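Local coordinates for protein thiosulfate reductase (Thermus thermophilus, PDB 2VPZ) that probably catalyses the reduction of polysulfide or thiosulfate, using molybdenum, molybdopterin guanine dinucleotide and a [4Fe-4S] cluster, at residues Gly52-Ala57 with Glu66-Asn71; Pro481-Leu486 with Phe513-Gly518; Glu487-Phe492 with Arg505-Glu510. One frame throughout, in Å; residues are numbered along the deposited sequence.

Interaction 1 lies beside the iron-sulfur cluster, and interactions 2 and 3 meet the guanine of one MGD. Interaction 1 is part of a small sheet, and the side chain of Ile53 is about 6 Å from the cluster. Interactions 2 and 3 both touch MGD, through Glu482 and Arg488. Their centres are 10 Å apart, and the loop that interaction 2 closes contains interaction 3. Leu486 O and Ala508 N, 2.7 Å apart, probably form a hydrogen bond between the two. Interaction 1 meets interaction 2 by packing, with Ala55 CB 3.9 Å from Leu486 CD2. Arg505 of interaction 3 reaches the cluster side too, about 8 Å from the cluster.

Interaction 1: Gly52-Ala57 with Glu66-Asn71; sequences GIVAHA and EGYEAN
The first torsion of Tyr68 sets CG between its backbone N and carbonyl carbon (chi1 66°), which carries the ring back against Gly52 and Ile53. Ring atom CE2 lies 3.6 Å from Gly52 C. The ring edge faces the backbone N of Ile53. Val54 meets Tyr68 at about a right angle, its CG2 4.0 Å from Tyr68 CD2. Asn71 CB covers one face of the ring, 3.9 Å above the centre. The Asn71 side chain then runs on to Gly52, with CG 3.6 Å from Gly52 CA. With an alanine here the amide group is lost, and a gap would probably open beside Gly52. Val54 and Glu66 form an antiparallel hydrogen-bonded pair. Val54 N donates to Glu66 O at 2.8 Å, and Glu66 N donates to Val54 O at 2.9 Å. A water links His56 NE2, weakly, to Glu66 OE1. The polar ends also have partners outside: Tyr68 OH bonds Thr563, His56 ND1 bonds Ser39, and Glu66 pairs with Lys64. The pair belongs to the hairpin of strands 52-57 and 62-67. Strand 52-57 is the middle one of three, with strand 38-43 on its other edge, where Val54 touches Ser39 and Tyr41.

Interaction 2: Pro481-Leu486 with Phe513-Gly518; sequences PEATYL and FDTKPG. With MGD (2-amino-5,6-dimercapto-7-methyl-3,7,8a,9-tetrahydro-8-oxa-1,3,9,10-tetraaza-anthracen-4-one guanosine dinucleotide), chain H.
This contact borders the guanine end of an MGD pocket: Glu482 gives one carboxylate oxygen to the base and turns the other to Gly518. Glu482 OE1 accepts from MGD N1 at 2.6 Å, with an angle of 148° at the hydrogen. It also takes a weak bond from MGD N2 at 2.9 Å. Tyr438 OH is a further partner of OE1, so the guanine, by two bonds, and a tyrosine hydroxyl hold this one oxygen. Beyond CG the Glu482 chain is extended (chi2 -161°), which spans the distance from the backbone to the base. Glu482 OE2 takes a weak, bent bond from Gly518 N at 3.1 Å. Gly518 begins helix 518-528 and Pro517 is its N-cap residue. The helix start would probably help to stabilise the negative charge of Glu482.

The fold explains the position of Glu482. It directly follows strand 479-481, an edge strand of the five-stranded parallel sheet. Tyr438 and Asp466 stand at the ends of strands 435-438 and 462-466 of the same sheet, and Asp466 also bonds MGD. The nucleotide thus sits at the C-terminal ends of parallel strands, as in Rossmann-like folds.

The backbones are joined by a single bridge. Ala483 N donates to Lys516 O at 2.9 Å, coming from well above the carbonyl plane, 60° out of it. Glu482 CA lies 3.4 Å from the same Lys516 O, in a CA-H...O contact. Lys516 N points almost straight at Pro481 O, but at 3.5 Å the bond is weak. Pro481 CG rests 3.8 Å from Asp514 O. Ala483 CB faces Pro517 CD at 4.4 Å. Beyond the two segments, Pro481 packs on Trp117 of helix 117-134, while the Lys516 side chain makes a cation-pi contact with Trp520.

Interaction 3: Glu487-Phe492 with Arg505-Glu510; sequences ERYDDF and RTPAHE. With MGD (2-amino-5,6-dimercapto-7-methyl-3,7,8a,9-tetrahydro-8-oxa-1,3,9,10-tetraaza-anthracen-4-one guanosine dinucleotide), chain H.
Asp490 OD2 is gripped by two arginines, one from each segment. Arg488 NH1 gives it a nearly straight bond of 2.8 Å, at 175°. Arg505 NH1 comes from the other segment to 2.5 Å of Asp490 OD2, in a more bent salt bridge. The modelled place of this oxygen is less certain, so the lengths are doubtful. Both guanidinium groups present an edge to it, and their planes stand 75° apart. Their NH1 atoms, of Arg488 and Arg505, are 3.3 Å from each other, and the shared carboxylate probably offsets the charge. Arg505 has a second acidic partner, Glu45. The Arg488 chain bends at chi2 (-132°) and chi3, bringing its guanidinium round to Asp490 and the guanine. Arg488 NH2 reaches MGD O6 with a very short modelled bond and also bonds Ala483 O.

Further along, Pro507 CD sits over the face of the Tyr489 ring, 3.4 Å from its centroid. This is a CH-pi contact. Tyr489 OH bonds Lys559. Glu487 CG packs against His509 NE2 at 3.6 Å, and that buried nitrogen has no polar partner in the model. The Glu487 carboxylate instead pairs with Arg94. A water joins Asp490 O and Arg505 N.

With Asp490 and Arg505 as second shell, this salt-bridge network probably helps to position Arg488, a guanine-binding arginine in the MGD pocket of this molybdopterin oxidoreductase.

Interaction 1: Gly52-Ala57 with Glu66-Asn71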
loop_
_atom_site.group_PDB
_atom_site.type_symbol
_atom_site.label_atom_id
_atom_site.label_comp_id
_atom_site.label_asym_id
_atom_site.label_seq_id
_atom_site.Cartn_x
_atom_site.Cartn_y
_atom_site.Cartn_z
ATOM N N GLY A 52 -4.295 -28.175 27.904
ATOM C CA GLY A 52 -4.704 -27.858 29.257
ATOM C C GLY A 52 -5.491 -26.547 29.177
ATOM O O GLY A 52 -5.028 -25.586 28.549
ATOM N N ILE A 53 -6.670 -26.510 29.792
ATOM C CA ILE A 53 -7.577 -25.363 29.780
ATOM C C ILE A 53 -8.239 -25.046 31.132
ATOM O O ILE A 53 -8.266 -25.879 32.038
ATOM C CB ILE A 53 -8.772 -25.596 28.748
ATOM C CG1 ILE A 53 -9.531 -26.869 29.071
ATOM C CG2 ILE A 53 -8.241 -25.626 27.294
ATOM C CD1 ILE A 53 -10.995 -26.921 28.676
ATOM N N VAL A 54 -8.749 -23.823 31.285
ATOM C CA VAL A 54 -9.498 -23.450 32.496
ATOM C C VAL A 54 -10.959 -23.362 31.987
ATOM O O VAL A 54 -11.169 -22.791 30.920
ATOM C CB VAL A 54 -9.107 -22.060 33.082
ATOM C CG1 VAL A 54 -10.048 -21.723 34.267
ATOM C CG2 VAL A 54 -7.636 -22.047 33.522
ATOM N N ALA A 55 -11.926 -23.931 32.711
ATOM C CA ALA A 55 -13.339 -23.849 32.318
ATOM C C ALA A 55 -14.088 -22.966 33.320
ATOM O O ALA A 55 -13.953 -23.159 34.533
ATOM C CB ALA A 55 -14.012 -25.258 32.262
ATOM N N HIS A 56 -14.845 -22.007 32.799
ATOM C CA HIS A 56 -15.618 -21.073 33.592
ATOM C C HIS A 56 -17.106 -21.460 33.551
ATOM O O HIS A 56 -17.767 -21.295 32.520
ATOM C CB HIS A 56 -15.428 -19.620 33.066
ATOM C CG HIS A 56 -14.016 -19.151 32.985
ATOM N ND1 HIS A 56 -13.238 -18.936 34.080
ATOM C CD2 HIS A 56 -13.243 -18.860 31.926
ATOM C CE1 HIS A 56 -12.039 -18.535 33.712
ATOM N NE2 HIS A 56 -12.015 -18.478 32.397
ATOM N N ALA A 57 -17.611 -21.989 34.663
ATOM C CA ALA A 57 -19.019 -22.338 34.771
ATOM C C ALA A 57 -19.774 -21.376 35.708
ATOM O O ALA A 57 -19.170 -20.741 36.588
ATOM C CB ALA A 57 -19.196 -23.811 35.274
ATOM N N GLU A 66 -10.545 -21.366 28.500
ATOM C CA GLU A 66 -9.387 -20.598 28.073
ATOM C C GLU A 66 -8.052 -21.362 28.236
ATOM O O GLU A 66 -7.972 -22.299 29.031
ATOM C CB GLU A 66 -9.363 -19.261 28.848
ATOM C CG GLU A 66 -8.879 -18.001 28.069
ATOM C CD GLU A 66 -9.971 -17.278 27.222
ATOM O OE1 GLU A 66 -11.059 -16.972 27.774
ATOM O OE2 GLU A 66 -9.712 -17.002 26.021
ATOM N N GLY A 67 -7.018 -21.032 27.464
ATOM C CA GLY A 67 -5.765 -21.716 27.674
ATOM C C GLY A 67 -5.142 -21.144 28.950
ATOM O O GLY A 67 -5.750 -20.251 29.541
ATOM N N TYR A 68 -4.013 -21.660 29.439
ATOM C CA TYR A 68 -3.293 -21.093 30.615
ATOM C C TYR A 68 -1.748 -21.168 30.437
ATOM O O TYR A 68 -1.243 -22.146 29.900
ATOM C CB TYR A 68 -3.813 -21.630 32.003
ATOM C CG TYR A 68 -3.649 -23.098 32.417
ATOM C CD1 TYR A 68 -2.634 -23.513 33.304
ATOM C CD2 TYR A 68 -4.576 -24.062 31.994
ATOM C CE1 TYR A 68 -2.556 -24.865 33.766
ATOM C CE2 TYR A 68 -4.509 -25.403 32.440
ATOM C CZ TYR A 68 -3.494 -25.803 33.329
ATOM O OH TYR A 68 -3.437 -27.111 33.741
ATOM N N GLU A 69 -1.052 -20.110 30.872
ATOM C CA GLU A 69 0.391 -19.948 30.719
ATOM C C GLU A 69 1.330 -21.147 31.064
ATOM O O GLU A 69 1.927 -21.719 30.170
ATOM C CB GLU A 69 0.850 -18.587 31.360
ATOM C CG GLU A 69 0.195 -17.273 30.733
ATOM C CD GLU A 69 0.856 -16.774 29.420
ATOM O OE1 GLU A 69 2.057 -17.082 29.224
ATOM O OE2 GLU A 69 0.184 -16.050 28.618
ATOM N N ALA A 70 1.414 -21.597 32.305
ATOM C CA ALA A 70 2.259 -22.767 32.681
ATOM C C ALA A 70 2.086 -24.013 31.777
ATOM O O ALA A 70 3.072 -24.635 31.378
ATOM C CB ALA A 70 2.018 -23.173 34.180
ATOM N N ASN A 71 0.849 -24.389 31.461
ATOM C CA ASN A 71 0.600 -25.546 30.580
ATOM C C ASN A 71 1.438 -25.428 29.272
ATOM O O ASN A 71 1.259 -24.497 28.497
ATOM C CB ASN A 71 -0.886 -25.694 30.215
ATOM C CG ASN A 71 -1.205 -27.014 29.529
ATOM O OD1 ASN A 71 -1.193 -28.074 30.163
ATOM N ND2 ASN A 71 -1.436 -26.964 28.212
HETATM O O HOH W 1 -11.412 -16.476 30.114
#

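Interaction 2: Pro481-Leu486 with Phe513-Gly518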
loop_
_atom_site.group_PDB
_atom_site.type_symbol
_atom_site.label_atom_id
_atom_site.label_comp_id
_atom_site.label_asym_id
_atom_site.label_seq_id
_atom_site.Cartn_x
_atom_site.Cartn_y
_atom_site.Cartn_z
ATOM N N PRO A 481 -24.982 -43.801 26.970
ATOM C CA PRO A 481 -24.579 -42.380 26.911
ATOM C C PRO A 481 -23.432 -41.953 27.836
ATOM O O PRO A 481 -23.605 -41.967 29.065
ATOM C CB PRO A 481 -25.880 -41.624 27.160
ATOM C CG PRO A 481 -26.669 -42.546 28.084
ATOM C CD PRO A 481 -26.257 -43.976 27.687
ATOM N N GLU A 482 -22.282 -41.582 27.276
ATOM C CA GLU A 482 -21.161 -41.168 28.104
ATOM C C GLU A 482 -21.294 -39.728 28.554
ATOM O O GLU A 482 -22.026 -38.905 27.973
ATOM C CB GLU A 482 -19.758 -41.314 27.425
ATOM C CG GLU A 482 -18.662 -41.610 28.496
ATOM C CD GLU A 482 -17.199 -41.342 28.085
ATOM O OE1 GLU A 482 -16.880 -41.401 26.889
ATOM O OE2 GLU A 482 -16.380 -41.103 29.006
ATOM N N ALA A 483 -20.623 -39.447 29.657
ATOM C CA ALA A 483 -20.613 -38.121 30.190
ATOM C C ALA A 483 -19.471 -37.473 29.447
ATOM O O ALA A 483 -18.443 -38.080 29.115
ATOM C CB ALA A 483 -20.398 -38.111 31.698
ATOM N N THR A 484 -19.693 -36.192 29.212
ATOM C CA THR A 484 -18.793 -35.347 28.463
ATOM C C THR A 484 -17.555 -34.847 29.289
ATOM O O THR A 484 -17.604 -34.822 30.514
ATOM C CB THR A 484 -19.728 -34.230 27.849
ATOM O OG1 THR A 484 -19.391 -34.003 26.506
ATOM C CG2 THR A 484 -19.689 -32.968 28.664
ATOM N N TYR A 485 -16.449 -34.493 28.611
ATOM C CA TYR A 485 -15.189 -34.058 29.254
ATOM C C TYR A 485 -15.302 -32.974 30.341
ATOM O O TYR A 485 -14.470 -32.878 31.239
ATOM C CB TYR A 485 -14.140 -33.615 28.191
ATOM C CG TYR A 485 -14.312 -32.215 27.586
ATOM C CD1 TYR A 485 -13.466 -31.164 27.948
ATOM C CD2 TYR A 485 -15.313 -31.945 26.620
ATOM C CE1 TYR A 485 -13.593 -29.872 27.374
ATOM C CE2 TYR A 485 -15.451 -30.651 26.035
ATOM C CZ TYR A 485 -14.587 -29.617 26.417
ATOM O OH TYR A 485 -14.708 -28.363 25.851
ATOM N N LEU A 486 -16.340 -32.157 30.263
ATOM C CA LEU A 486 -16.540 -31.101 31.246
ATOM C C LEU A 486 -17.301 -31.609 32.501
ATOM O O LEU A 486 -17.231 -30.978 33.557
ATOM C CB LEU A 486 -17.257 -29.881 30.624
ATOM C CG LEU A 486 -16.531 -29.079 29.515
ATOM C CD1 LEU A 486 -17.513 -28.247 28.667
ATOM C CD2 LEU A 486 -15.457 -28.174 30.140
ATOM N N PHE A 513 -28.877 -35.455 32.801
ATOM C CA PHE A 513 -29.791 -36.522 32.414
ATOM C C PHE A 513 -29.366 -37.867 33.050
ATOM O O PHE A 513 -29.131 -37.943 34.254
ATOM C CB PHE A 513 -29.753 -36.643 30.872
ATOM C CG PHE A 513 -29.959 -35.329 30.132
ATOM C CD1 PHE A 513 -28.913 -34.704 29.415
ATOM C CD2 PHE A 513 -31.188 -34.675 30.186
ATOM C CE1 PHE A 513 -29.106 -33.455 28.749
ATOM C CE2 PHE A 513 -31.417 -33.438 29.536
ATOM C CZ PHE A 513 -30.370 -32.831 28.818
ATOM N N ASP A 514 -29.274 -38.926 32.235
ATOM C CA ASP A 514 -28.814 -40.196 32.766
ATOM C C ASP A 514 -27.434 -40.539 32.228
ATOM O O ASP A 514 -27.167 -41.636 31.732
ATOM C CB ASP A 514 -29.785 -41.342 32.478
ATOM C CG ASP A 514 -29.791 -42.368 33.581
ATOM O OD1 ASP A 514 -29.257 -42.000 34.653
ATOM O OD2 ASP A 514 -30.296 -43.497 33.412
ATOM N N THR A 515 -26.517 -39.600 32.378
ATOM C CA THR A 515 -25.172 -39.756 31.850
ATOM C C THR A 515 -24.091 -40.247 32.851
ATOM O O THR A 515 -24.099 -39.849 34.018
ATOM C CB THR A 515 -24.815 -38.392 31.106
ATOM O OG1 THR A 515 -25.222 -38.461 29.732
ATOM C CG2 THR A 515 -23.370 -38.077 31.227
ATOM N N LYS A 516 -23.192 -41.143 32.394
ATOM C CA LYS A 516 -22.114 -41.775 33.217
ATOM C C LYS A 516 -20.695 -41.688 32.617
ATOM O O LYS A 516 -20.553 -41.808 31.388
ATOM C CB LYS A 516 -22.444 -43.279 33.452
ATOM C CG LYS A 516 -23.640 -43.585 34.367
ATOM C CD LYS A 516 -23.249 -43.513 35.849
ATOM C CE LYS A 516 -24.315 -42.836 36.720
ATOM N NZ LYS A 516 -25.706 -43.270 36.371
ATOM N N PRO A 517 -19.640 -41.464 33.454
ATOM C CA PRO A 517 -18.240 -41.379 32.974
ATOM C C PRO A 517 -17.732 -42.766 32.472
ATOM O O PRO A 517 -18.238 -43.804 32.913
ATOM C CB PRO A 517 -17.443 -40.874 34.183
ATOM C CG PRO A 517 -18.340 -41.087 35.395
ATOM C CD PRO A 517 -19.770 -41.093 34.872
ATOM N N GLY A 518 -16.753 -42.800 31.572
ATOM C CA GLY A 518 -16.219 -44.068 31.078
ATOM C C GLY A 518 -15.475 -44.928 32.097
ATOM O O GLY A 518 -15.473 -46.167 31.991
HETATM P PB MGD H . -14.515 -38.634 14.760
HETATM O O1B MGD H . -15.183 -38.486 13.428
HETATM O O2B MGD H . -14.320 -37.426 15.625
HETATM O O3B MGD H . -13.194 -39.497 14.420
HETATM O O3A MGD H . -11.211 -40.928 13.862
HETATM P PA MGD H . -12.326 -40.742 14.989
HETATM O O1A MGD H . -11.848 -40.222 16.336
HETATM O O2A MGD H . -13.175 -41.961 14.917
HETATM O "O5'" MGD H . -15.335 -39.633 15.647
HETATM C "C5'" MGD H . -15.458 -39.463 17.060
HETATM C "C4'" MGD H . -16.662 -40.301 17.488
HETATM O "O4'" MGD H . -16.534 -40.251 18.905
HETATM C "C3'" MGD H . -18.013 -39.717 17.167
HETATM O "O3'" MGD H . -18.922 -40.826 17.151
HETATM C "C2'" MGD H . -18.256 -38.801 18.377
HETATM O "O2'" MGD H . -19.641 -38.603 18.487
HETATM C "C1'" MGD H . -17.680 -39.608 19.543
HETATM N N9 MGD H . -17.246 -38.882 20.797
HETATM C C8 MGD H . -16.709 -37.663 20.865
HETATM N N7 MGD H . -16.380 -37.289 22.123
HETATM C C5 MGD H . -16.665 -38.331 22.935
HETATM C C6 MGD H . -16.524 -38.676 24.419
HETATM O O6 MGD H . -16.079 -37.841 25.283
HETATM N N1 MGD H . -16.944 -39.933 24.782
HETATM C C2 MGD H . -17.461 -40.857 23.914
HETATM N N2 MGD H . -17.878 -42.102 24.300
HETATM N N3 MGD H . -17.565 -40.576 22.608
HETATM C C4 MGD H . -17.227 -39.373 22.036
HETATM C C10 MGD H . -9.949 -40.193 13.888
HETATM C C11 MGD H . -9.054 -40.808 12.865
HETATM O O11 MGD H . -9.864 -40.997 11.704
HETATM C C12 MGD H . -7.799 -40.091 12.529
HETATM S S12 MGD H . -6.726 -39.522 13.738
HETATM C C13 MGD H . -7.397 -39.918 11.269
HETATM S S13 MGD H . -6.043 -39.094 10.767
HETATM C C14 MGD H . -8.029 -40.438 10.097
HETATM N N15 MGD H . -8.556 -39.298 9.293
HETATM C C16 MGD H . -9.376 -39.684 8.260
HETATM C C17 MGD H . -9.607 -38.966 7.004
HETATM O O17 MGD H . -9.062 -37.841 6.795
HETATM N N18 MGD H . -10.390 -39.539 6.089
HETATM C C19 MGD H . -10.983 -40.736 6.264
HETATM N N19 MGD H . -11.837 -41.265 5.336
HETATM N N20 MGD H . -10.776 -41.440 7.379
HETATM C C21 MGD H . -10.041 -40.994 8.392
HETATM N N22 MGD H . -9.925 -41.710 9.515
HETATM C C23 MGD H . -9.054 -41.409 10.599
#

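Interaction 3: Glu487-Phe492 with Arg505-Glu510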
loop_
_atom_site.group_PDB
_atom_site.type_symbol
_atom_site.label_atom_id
_atom_site.label_comp_id
_atom_site.label_asym_id
_atom_site.label_seq_id
_atom_site.Cartn_x
_atom_site.Cartn_y
_atom_site.Cartn_z
ATOM N N GLU A 487 -18.006 -32.732 32.377
ATOM C CA GLU A 487 -18.807 -33.316 33.489
ATOM C C GLU A 487 -18.141 -34.599 34.028
ATOM O O GLU A 487 -18.771 -35.380 34.761
ATOM C CB GLU A 487 -20.227 -33.736 32.970
ATOM C CG GLU A 487 -20.974 -32.830 31.934
ATOM C CD GLU A 487 -22.204 -33.508 31.264
ATOM O OE1 GLU A 487 -22.001 -34.447 30.463
ATOM O OE2 GLU A 487 -23.362 -33.099 31.546
ATOM N N ARG A 488 -16.857 -34.755 33.749
ATOM C CA ARG A 488 -16.118 -36.001 34.018
ATOM C C ARG A 488 -14.657 -35.921 34.570
ATOM O O ARG A 488 -13.970 -34.933 34.340
ATOM C CB ARG A 488 -16.147 -36.739 32.627
ATOM C CG ARG A 488 -15.260 -37.962 32.387
ATOM C CD ARG A 488 -14.448 -37.934 31.037
ATOM N NE ARG A 488 -15.257 -37.983 29.805
ATOM C CZ ARG A 488 -14.786 -38.084 28.562
ATOM N NH1 ARG A 488 -13.493 -38.156 28.327
ATOM N NH2 ARG A 488 -15.637 -38.100 27.541
ATOM N N TYR A 489 -14.222 -36.931 35.331
ATOM C CA TYR A 489 -12.808 -37.039 35.804
ATOM C C TYR A 489 -12.239 -38.098 34.833
ATOM O O TYR A 489 -12.977 -38.970 34.371
ATOM C CB TYR A 489 -12.611 -37.669 37.203
ATOM C CG TYR A 489 -12.465 -36.758 38.420
ATOM C CD1 TYR A 489 -13.466 -36.736 39.396
ATOM C CD2 TYR A 489 -11.331 -35.946 38.617
ATOM C CE1 TYR A 489 -13.365 -35.939 40.541
ATOM C CE2 TYR A 489 -11.212 -35.127 39.770
ATOM C CZ TYR A 489 -12.239 -35.131 40.732
ATOM O OH TYR A 489 -12.149 -34.353 41.868
ATOM N N ASP A 490 -10.957 -38.025 34.515
ATOM C CA ASP A 490 -10.302 -39.049 33.683
ATOM C C ASP A 490 -8.925 -39.362 34.313
ATOM O O ASP A 490 -8.389 -38.542 35.064
ATOM C CB ASP A 490 -10.089 -38.603 32.210
ATOM C CG ASP A 490 -11.277 -38.952 31.278
ATOM O OD1 ASP A 490 -11.678 -40.133 31.249
ATOM O OD2 ASP A 490 -11.791 -38.048 30.583
ATOM N N ASP A 491 -8.396 -40.562 34.047
ATOM C CA ASP A 491 -7.054 -40.971 34.523
ATOM C C ASP A 491 -6.123 -39.883 33.881
ATOM O O ASP A 491 -6.469 -39.311 32.836
ATOM C CB ASP A 491 -6.733 -42.406 33.984
ATOM C CG ASP A 491 -5.395 -43.005 34.549
ATOM O OD1 ASP A 491 -4.696 -42.336 35.338
ATOM O OD2 ASP A 491 -5.067 -44.166 34.177
ATOM N N PHE A 492 -4.991 -39.595 34.509
ATOM C CA PHE A 492 -4.037 -38.579 34.041
ATOM C C PHE A 492 -3.550 -38.703 32.611
ATOM O O PHE A 492 -3.537 -39.790 32.026
ATOM C CB PHE A 492 -2.800 -38.470 34.954
ATOM C CG PHE A 492 -3.088 -38.272 36.417
ATOM C CD1 PHE A 492 -3.457 -39.365 37.211
ATOM C CD2 PHE A 492 -2.994 -37.013 37.001
ATOM C CE1 PHE A 492 -3.746 -39.212 38.571
ATOM C CE2 PHE A 492 -3.281 -36.833 38.371
ATOM C CZ PHE A 492 -3.668 -37.943 39.154
ATOM N N ARG A 505 -7.765 -33.415 34.697
ATOM C CA ARG A 505 -9.061 -32.801 34.426
ATOM C C ARG A 505 -10.035 -33.183 35.562
ATOM O O ARG A 505 -10.127 -34.352 35.998
ATOM C CB ARG A 505 -9.653 -33.153 33.036
ATOM C CG ARG A 505 -10.436 -34.475 32.895
ATOM C CD ARG A 505 -11.472 -34.458 31.731
ATOM N NE ARG A 505 -10.942 -33.976 30.462
ATOM C CZ ARG A 505 -10.822 -34.680 29.335
ATOM N NH1 ARG A 505 -11.204 -35.942 29.295
ATOM N NH2 ARG A 505 -10.303 -34.120 28.237
ATOM N N THR A 506 -10.735 -32.151 36.044
ATOM C CA THR A 506 -11.697 -32.181 37.138
ATOM C C THR A 506 -13.096 -31.789 36.624
ATOM O O THR A 506 -13.215 -30.963 35.717
ATOM C CB THR A 506 -11.234 -31.169 38.248
ATOM O OG1 THR A 506 -10.041 -31.639 38.883
ATOM C CG2 THR A 506 -12.338 -30.922 39.279
ATOM N N PRO A 507 -14.178 -32.425 37.157
ATOM C CA PRO A 507 -15.479 -31.990 36.620
ATOM C C PRO A 507 -15.706 -30.468 36.811
ATOM O O PRO A 507 -15.242 -29.892 37.805
ATOM C CB PRO A 507 -16.505 -32.782 37.420
ATOM C CG PRO A 507 -15.779 -34.016 37.928
ATOM C CD PRO A 507 -14.281 -33.702 37.883
ATOM N N ALA A 508 -16.399 -29.831 35.869
ATOM C CA ALA A 508 -16.759 -28.414 36.014
ATOM C C ALA A 508 -18.182 -28.369 36.635
ATOM O O ALA A 508 -18.588 -27.348 37.196
ATOM C CB ALA A 508 -16.732 -27.670 34.633
ATOM N N HIS A 509 -18.897 -29.492 36.552
ATOM C CA HIS A 509 -20.272 -29.662 37.086
ATOM C C HIS A 509 -20.691 -31.141 36.899
ATOM O O HIS A 509 -20.042 -31.828 36.116
ATOM C CB HIS A 509 -21.284 -28.667 36.396
ATOM C CG HIS A 509 -21.681 -29.014 34.993
ATOM N ND1 HIS A 509 -21.366 -28.236 33.919
ATOM C CD2 HIS A 509 -22.435 -30.012 34.500
ATOM C CE1 HIS A 509 -21.905 -28.735 32.820
ATOM N NE2 HIS A 509 -22.564 -29.824 33.147
ATOM N N GLU A 510 -21.734 -31.626 37.572
ATOM C CA GLU A 510 -22.164 -33.029 37.426
ATOM C C GLU A 510 -22.874 -33.417 36.150
ATOM O O GLU A 510 -23.603 -32.590 35.557
ATOM C CB GLU A 510 -23.035 -33.554 38.606
ATOM C CG GLU A 510 -23.867 -32.507 39.397
ATOM C CD GLU A 510 -25.413 -32.655 39.281
ATOM O OE1 GLU A 510 -25.915 -33.806 39.313
ATOM O OE2 GLU A 510 -26.101 -31.599 39.199
HETATM P PB MGD H . -14.515 -38.634 14.760
HETATM O O1B MGD H . -15.183 -38.486 13.428
HETATM O O2B MGD H . -14.320 -37.426 15.625
HETATM O O3B MGD H . -13.194 -39.497 14.420
HETATM O O3A MGD H . -11.211 -40.928 13.862
HETATM P PA MGD H . -12.326 -40.742 14.989
HETATM O O1A MGD H . -11.848 -40.222 16.336
HETATM O O2A MGD H . -13.175 -41.961 14.917
HETATM O "O5'" MGD H . -15.335 -39.633 15.647
HETATM C "C5'" MGD H . -15.458 -39.463 17.060
HETATM C "C4'" MGD H . -16.662 -40.301 17.488
HETATM O "O4'" MGD H . -16.534 -40.251 18.905
HETATM C "C3'" MGD H . -18.013 -39.717 17.167
HETATM O "O3'" MGD H . -18.922 -40.826 17.151
HETATM C "C2'" MGD H . -18.256 -38.801 18.377
HETATM O "O2'" MGD H . -19.641 -38.603 18.487
HETATM C "C1'" MGD H . -17.680 -39.608 19.543
HETATM N N9 MGD H . -17.246 -38.882 20.797
HETATM C C8 MGD H . -16.709 -37.663 20.865
HETATM N N7 MGD H . -16.380 -37.289 22.123
HETATM C C5 MGD H . -16.665 -38.331 22.935
HETATM C C6 MGD H . -16.524 -38.676 24.419
HETATM O O6 MGD H . -16.079 -37.841 25.283
HETATM N N1 MGD H . -16.944 -39.933 24.782
HETATM C C2 MGD H . -17.461 -40.857 23.914
HETATM N N2 MGD H . -17.878 -42.102 24.300
HETATM N N3 MGD H . -17.565 -40.576 22.608
HETATM C C4 MGD H . -17.227 -39.373 22.036
HETATM C C10 MGD H . -9.949 -40.193 13.888
HETATM C C11 MGD H . -9.054 -40.808 12.865
HETATM O O11 MGD H . -9.864 -40.997 11.704
HETATM C C12 MGD H . -7.799 -40.091 12.529
HETATM S S12 MGD H . -6.726 -39.522 13.738
HETATM C C13 MGD H . -7.397 -39.918 11.269
HETATM S S13 MGD H . -6.043 -39.094 10.767
HETATM C C14 MGD H . -8.029 -40.438 10.097
HETATM N N15 MGD H . -8.556 -39.298 9.293
HETATM C C16 MGD H . -9.376 -39.684 8.260
HETATM C C17 MGD H . -9.607 -38.966 7.004
HETATM O O17 MGD H . -9.062 -37.841 6.795
HETATM N N18 MGD H . -10.390 -39.539 6.089
HETATM C C19 MGD H . -10.983 -40.736 6.264
HETATM N N19 MGD H . -11.837 -41.265 5.336
HETATM N N20 MGD H . -10.776 -41.440 7.379
HETATM C C21 MGD H . -10.041 -40.994 8.392
HETATM N N22 MGD H . -9.925 -41.710 9.515
HETATM C C23 MGD H . -9.054 -41.409 10.599
HETATM O O HOH W 2 -7.049 -36.584 34.220
#